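Local coordinates for probable TonB-dependent siderophore receptor PiuA (Acinetobacter baumannii, PDB 5FP1), which probably binds iron-chelating siderophores at the outer membrane in the first step of iron uptake, and may recognise ferric enterobactin, at residues Glu564-Gly569 with Glu594-Gly599; Pro85-Tyr90 with Val117-Gly122. All coordinates share one frame; numbering follows the deposited sequence.

Interaction 1 (Glu564-Gly569 with Glu594-Gly599); sequences ESKVDG and ELTKNG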
loop_
_atom_site.group_PDB
_atom_site.type_symbol
_atom_site.label_atom_id
_atom_site.label_comp_id
_atom_site.label_asym_id
_atom_site.label_seq_id
_atom_site.Cartn_x
_atom_site.Cartn_y
_atom_site.Cartn_z
ATOM N N GLU A 564 -11.636 3.008 -20.872
ATOM C CA GLU A 564 -12.641 2.976 -19.826
ATOM C C GLU A 564 -12.587 1.675 -19.101
ATOM O O GLU A 564 -12.415 0.617 -19.705
ATOM C CB GLU A 564 -14.079 3.103 -20.404
ATOM C CG GLU A 564 -14.291 4.282 -21.312
ATOM C CD GLU A 564 -15.638 4.243 -22.037
ATOM O OE1 GLU A 564 -16.461 3.368 -21.764
ATOM O OE2 GLU A 564 -15.867 5.098 -22.892
ATOM N N SER A 565 -12.829 1.731 -17.796
ATOM C CA SER A 565 -12.985 0.547 -16.994
ATOM C C SER A 565 -13.892 0.889 -15.832
ATOM O O SER A 565 -14.085 2.068 -15.504
ATOM C CB SER A 565 -11.626 0.017 -16.481
ATOM O OG SER A 565 -11.141 0.855 -15.437
ATOM N N LYS A 566 -14.465 -0.144 -15.225
ATOM C CA LYS A 566 -15.356 0.033 -14.093
ATOM C C LYS A 566 -15.402 -1.166 -13.198
ATOM O O LYS A 566 -15.164 -2.299 -13.627
ATOM C CB LYS A 566 -16.781 0.371 -14.526
ATOM C CG LYS A 566 -17.492 -0.757 -15.228
ATOM C CD LYS A 566 -18.960 -0.354 -15.433
ATOM C CE LYS A 566 -19.677 -1.294 -16.382
ATOM N NZ LYS A 566 -20.314 -2.353 -15.576
ATOM N N VAL A 567 -15.712 -0.896 -11.930
ATOM C CA VAL A 567 -15.880 -1.921 -10.939
ATOM C C VAL A 567 -17.223 -1.692 -10.243
ATOM O O VAL A 567 -17.414 -0.665 -9.575
ATOM C CB VAL A 567 -14.732 -1.906 -9.884
ATOM C CG1 VAL A 567 -14.942 -2.989 -8.846
ATOM C CG2 VAL A 567 -13.369 -2.076 -10.527
ATOM N N ASP A 568 -18.163 -2.628 -10.431
ATOM C CA ASP A 568 -19.432 -2.627 -9.701
ATOM C C ASP A 568 -19.315 -3.591 -8.535
ATOM O O ASP A 568 -19.034 -4.791 -8.714
ATOM C CB ASP A 568 -20.581 -3.074 -10.639
ATOM C CG ASP A 568 -20.900 -2.042 -11.714
ATOM O OD1 ASP A 568 -20.778 -0.836 -11.429
ATOM O OD2 ASP A 568 -21.244 -2.434 -12.850
ATOM N N GLY A 569 -19.500 -3.103 -7.337
ATOM C CA GLY A 569 -19.161 -3.904 -6.196
ATOM C C GLY A 569 -20.032 -3.747 -4.986
ATOM O O GLY A 569 -20.881 -2.838 -4.905
ATOM N N GLU A 594 -14.638 -4.692 -15.022
ATOM C CA GLU A 594 -14.714 -4.780 -16.454
ATOM C C GLU A 594 -13.788 -3.795 -17.132
ATOM O O GLU A 594 -13.812 -2.586 -16.878
ATOM C CB GLU A 594 -16.158 -4.524 -16.916
ATOM C CG GLU A 594 -16.339 -4.596 -18.402
ATOM C CD GLU A 594 -17.723 -4.109 -18.801
ATOM O OE1 GLU A 594 -17.931 -2.891 -19.017
ATOM O OE2 GLU A 594 -18.610 -4.952 -18.818
ATOM N N LEU A 595 -12.984 -4.337 -18.030
ATOM C CA LEU A 595 -12.150 -3.545 -18.901
ATOM C C LEU A 595 -12.987 -3.172 -20.117
ATOM O O LEU A 595 -12.933 -3.828 -21.149
ATOM C CB LEU A 595 -10.953 -4.371 -19.352
ATOM C CG LEU A 595 -9.961 -4.717 -18.243
ATOM C CD1 LEU A 595 -9.043 -5.852 -18.691
ATOM C CD2 LEU A 595 -9.168 -3.469 -17.888
ATOM N N THR A 596 -13.797 -2.146 -19.956
ATOM C CA THR A 596 -14.838 -1.804 -20.931
ATOM C C THR A 596 -14.280 -1.449 -22.304
ATOM O O THR A 596 -14.759 -1.911 -23.340
ATOM C CB THR A 596 -15.655 -0.613 -20.409
ATOM O OG1 THR A 596 -16.053 -0.877 -19.048
ATOM C CG2 THR A 596 -16.906 -0.389 -21.301
ATOM N N LYS A 597 -13.248 -0.631 -22.307
ATOM C CA LYS A 597 -12.650 -0.194 -23.534
ATOM C C LYS A 597 -11.136 -0.102 -23.378
ATOM O O LYS A 597 -10.616 0.682 -22.567
ATOM C CB LYS A 597 -13.267 1.158 -23.899
ATOM C CG LYS A 597 -12.814 1.723 -25.212
ATOM C CD LYS A 597 -13.580 2.994 -25.528
ATOM C CE LYS A 597 -12.937 3.740 -26.684
ATOM N NZ LYS A 597 -13.389 5.159 -26.677
ATOM N N ASN A 598 -10.430 -0.918 -24.150
ATOM C CA ASN A 598 -8.966 -1.000 -24.087
ATOM C C ASN A 598 -8.310 -0.303 -25.258
ATOM O O ASN A 598 -8.925 -0.149 -26.317
ATOM C CB ASN A 598 -8.564 -2.480 -24.106
ATOM C CG ASN A 598 -9.067 -3.225 -22.887
ATOM O OD1 ASN A 598 -8.697 -2.890 -21.759
ATOM N ND2 ASN A 598 -9.923 -4.214 -23.094
ATOM N N GLY A 599 -7.051 0.075 -25.091
ATOM C CA GLY A 599 -6.246 0.579 -26.204
ATOM C C GLY A 599 -5.387 -0.510 -26.824
ATOM O O GLY A 599 -5.878 -1.602 -27.122
HETATM O O HOH W 1 -10.146 -1.132 -19.958
HETATM O O HOH W 2 -13.984 6.403 -24.442
#
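Glu564 and Lys597 form an antiparallel hydrogen-bonded pair: Glu564 N reaches Lys597 O at 3.1 Å, on a carbonyl lone pair, and Lys597 N returns a bond to Glu564 O at 3.0 Å. Two residues on, Lys566 pairs with Glu594 in the same way, Glu594 N lying 2.8 Å from Lys566 O. Between the pairs Thr596 is the extra residue, so that it and Lys597 both face Glu564 in a classic beta bulge; Leu595 sits at the centre of an inverse gamma turn. Glu594 O, besides taking Lys566 N, meets the CA of Ser565 at 3.2 Å in a CA-H...O contact.

The side chains of both pairs share one face of the sheet. Thr596 OG1 donates to the anti lone pair of Glu594 OE1 at 2.8 Å, which helps hold that carboxylate beside the end of the Lys566 chain. Lys566 CE passes OE1 of Glu594 at 3.5 Å, but a bend at chi4 (92°) carries NZ to Asp568 OD2, 2.9 Å away and met from above the carboxylate plane. Asp568 is thus salt-bridged by both Lys566 and, through OD1, Arg544 on strand 536-555. At the other end, a water joins Glu564 OE2 to Lys597 NZ, which lie 4.5 Å apart. Backbone bonds therefore join the strands, while opposite charges across them, water-linked or at longer range, probably add mainly electrostatic attraction.

Interaction 2 (Pro85-Tyr90 with Val117-Gly122); sequences PFIRGY and VEVTKG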
loop_
_atom_site.group_PDB
_atom_site.type_symbol
_atom_site.label_atom_id
_atom_site.label_comp_id
_atom_site.label_asym_id
_atom_site.label_seq_id
_atom_site.Cartn_x
_atom_site.Cartn_y
_atom_site.Cartn_z
ATOM N N PRO A 85 -0.432 -1.420 -3.518
ATOM C CA PRO A 85 -1.785 -1.900 -3.212
ATOM C C PRO A 85 -2.800 -1.435 -4.242
ATOM O O PRO A 85 -2.834 -0.251 -4.592
ATOM C CB PRO A 85 -2.098 -1.269 -1.867
ATOM C CG PRO A 85 -0.814 -0.631 -1.397
ATOM C CD PRO A 85 -0.024 -0.335 -2.627
ATOM N N PHE A 86 -3.654 -2.360 -4.673
ATOM C CA PHE A 86 -4.803 -2.046 -5.496
ATOM C C PHE A 86 -6.071 -2.009 -4.631
ATOM O O PHE A 86 -6.298 -2.920 -3.821
ATOM C CB PHE A 86 -4.925 -3.095 -6.613
ATOM C CG PHE A 86 -3.964 -2.887 -7.718
ATOM C CD1 PHE A 86 -2.608 -3.168 -7.546
ATOM C CD2 PHE A 86 -4.386 -2.371 -8.930
ATOM C CE1 PHE A 86 -1.703 -2.958 -8.578
ATOM C CE2 PHE A 86 -3.487 -2.178 -9.972
ATOM C CZ PHE A 86 -2.147 -2.470 -9.796
ATOM N N ILE A 87 -6.850 -0.947 -4.782
ATOM C CA ILE A 87 -8.077 -0.757 -4.038
ATOM C C ILE A 87 -9.208 -0.604 -5.045
ATOM O O ILE A 87 -9.155 0.246 -5.965
ATOM C CB ILE A 87 -8.013 0.466 -3.119
ATOM C CG1 ILE A 87 -6.790 0.380 -2.198
ATOM C CG2 ILE A 87 -9.257 0.564 -2.264
ATOM C CD1 ILE A 87 -6.577 1.657 -1.405
ATOM N N ARG A 88 -10.204 -1.462 -4.899
ATOM C CA ARG A 88 -11.311 -1.560 -5.859
ATOM C C ARG A 88 -10.837 -1.593 -7.317
ATOM O O ARG A 88 -11.464 -1.003 -8.200
ATOM C CB ARG A 88 -12.304 -0.414 -5.642
ATOM C CG ARG A 88 -13.054 -0.477 -4.317
ATOM C CD ARG A 88 -14.115 0.632 -4.238
ATOM N NE ARG A 88 -14.877 0.562 -2.990
ATOM C CZ ARG A 88 -15.835 1.414 -2.636
ATOM N NH1 ARG A 88 -16.160 2.425 -3.417
ATOM N NH2 ARG A 88 -16.436 1.270 -1.478
ATOM N N GLY A 89 -9.743 -2.307 -7.584
ATOM C CA GLY A 89 -9.262 -2.453 -8.947
ATOM C C GLY A 89 -8.256 -1.426 -9.440
ATOM O O GLY A 89 -7.772 -1.519 -10.582
ATOM N N TYR A 90 -7.962 -0.416 -8.616
ATOM C CA TYR A 90 -7.134 0.706 -9.058
ATOM C C TYR A 90 -5.914 0.906 -8.163
ATOM O O TYR A 90 -6.010 0.892 -6.924
ATOM C CB TYR A 90 -7.967 2.000 -9.165
ATOM C CG TYR A 90 -9.089 1.857 -10.202
ATOM C CD1 TYR A 90 -8.811 1.914 -11.559
ATOM C CD2 TYR A 90 -10.397 1.590 -9.821
ATOM C CE1 TYR A 90 -9.803 1.725 -12.514
ATOM C CE2 TYR A 90 -11.395 1.400 -10.767
ATOM C CZ TYR A 90 -11.102 1.498 -12.109
ATOM O OH TYR A 90 -12.079 1.274 -13.071
ATOM N N VAL A 117 -3.951 1.667 10.534
ATOM C CA VAL A 117 -3.893 1.940 9.108
ATOM C C VAL A 117 -5.333 2.205 8.648
ATOM O O VAL A 117 -6.228 1.415 8.913
ATOM C CB VAL A 117 -3.350 0.734 8.311
ATOM C CG1 VAL A 117 -3.242 1.104 6.840
ATOM C CG2 VAL A 117 -2.000 0.292 8.843
ATOM N N GLU A 118 -5.548 3.328 7.986
ATOM C CA GLU A 118 -6.865 3.694 7.515
ATOM C C GLU A 118 -6.937 3.560 6.013
ATOM O O GLU A 118 -6.187 4.248 5.261
ATOM C CB GLU A 118 -7.196 5.118 7.951
ATOM C CG GLU A 118 -7.120 5.299 9.459
ATOM C CD GLU A 118 -7.660 6.627 9.944
ATOM O OE1 GLU A 118 -8.105 7.474 9.115
ATOM O OE2 GLU A 118 -7.633 6.812 11.171
ATOM N N VAL A 119 -7.834 2.687 5.557
ATOM C CA VAL A 119 -8.028 2.465 4.122
ATOM C C VAL A 119 -9.314 3.139 3.651
ATOM O O VAL A 119 -10.430 2.707 4.001
ATOM C CB VAL A 119 -8.085 0.981 3.806
ATOM C CG1 VAL A 119 -8.146 0.744 2.308
ATOM C CG2 VAL A 119 -6.870 0.252 4.400
ATOM N N THR A 120 -9.161 4.179 2.844
ATOM C CA THR A 120 -10.289 4.827 2.225
ATOM C C THR A 120 -10.581 4.041 0.978
ATOM O O THR A 120 -9.679 3.786 0.164
ATOM C CB THR A 120 -9.990 6.298 1.895
ATOM O OG1 THR A 120 -9.783 7.007 3.119
ATOM C CG2 THR A 120 -11.140 6.927 1.144
ATOM N N LYS A 121 -11.834 3.642 0.804
ATOM C CA LYS A 121 -12.227 2.925 -0.397
ATOM C C LYS A 121 -13.208 3.777 -1.192
ATOM O O LYS A 121 -14.188 4.300 -0.640
ATOM C CB LYS A 121 -12.829 1.556 -0.030
ATOM C CG LYS A 121 -11.886 0.642 0.732
ATOM C CD LYS A 121 -12.548 -0.704 1.026
ATOM C CE LYS A 121 -12.222 -1.221 2.414
ATOM N NZ LYS A 121 -13.053 -2.410 2.806
ATOM N N GLY A 122 -12.930 3.930 -2.486
ATOM C CA GLY A 122 -13.637 4.878 -3.322
ATOM C C GLY A 122 -12.810 6.106 -3.675
ATOM O O GLY A 122 -11.907 6.513 -2.939
#
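Arg88 lays its guanidinium against the peptide between Lys121 and Gly122, the tightest part of this contact. Lys121 C stands 3.8 Å above the centre of the flat group, Gly122 N is offset toward its rim, and NH1 approaches Gly122 CA to 3.5 Å. An extended chain from CG to NE carries the group there from a type I' turn, Ile87 to Tyr90, in which Arg88 and Gly89 both have positive phi. Beyond the peptide face, Arg88 NH2 forms salt bridges to Glu524 and Glu571 of the barrel, and Phe543 adds a cation-pi contact.

The Ile87 side is looser, although it too is buried. CG2 of Ile87 meets Lys121 CG at 4.0 Å, the two side chains crossing at about a right angle, while its CD1 reaches Val119 CG1 at 4.1 Å. No hydrogen bond spans the two segments, the short strand axes stay 9.1 Å apart at their closest, and these two Ile87 methyls span the gap to the other sheet. Lys121 NZ leads away to Ser45. A plug arginine and lysine beside barrel glutamates, with Lys121 also touching Glu571, is consistent with the plug-barrel charge cluster known from TonB-dependent receptors.

From the N terminus, interaction 2 comes first: residues 117-122 return to 85-90 after 26 intervening residues, closing a loop within the plug. Interaction 1 follows far along the chain, where the 24 residues between its segments close the hairpin of barrel strands 558-575 and 582-597. The two loops are in series and neither nest nor cross. Their centres lie about 17 Å apart, yet they touch: Tyr90 OH is 2.6 Å from Ser565 OG, a probable hydrogen bond, and Val567 CG2 packs against the backbone O of Arg88. The turn at 87-90, which also packs on strand 114-121, thereby joins the plug to barrel strand 558-575.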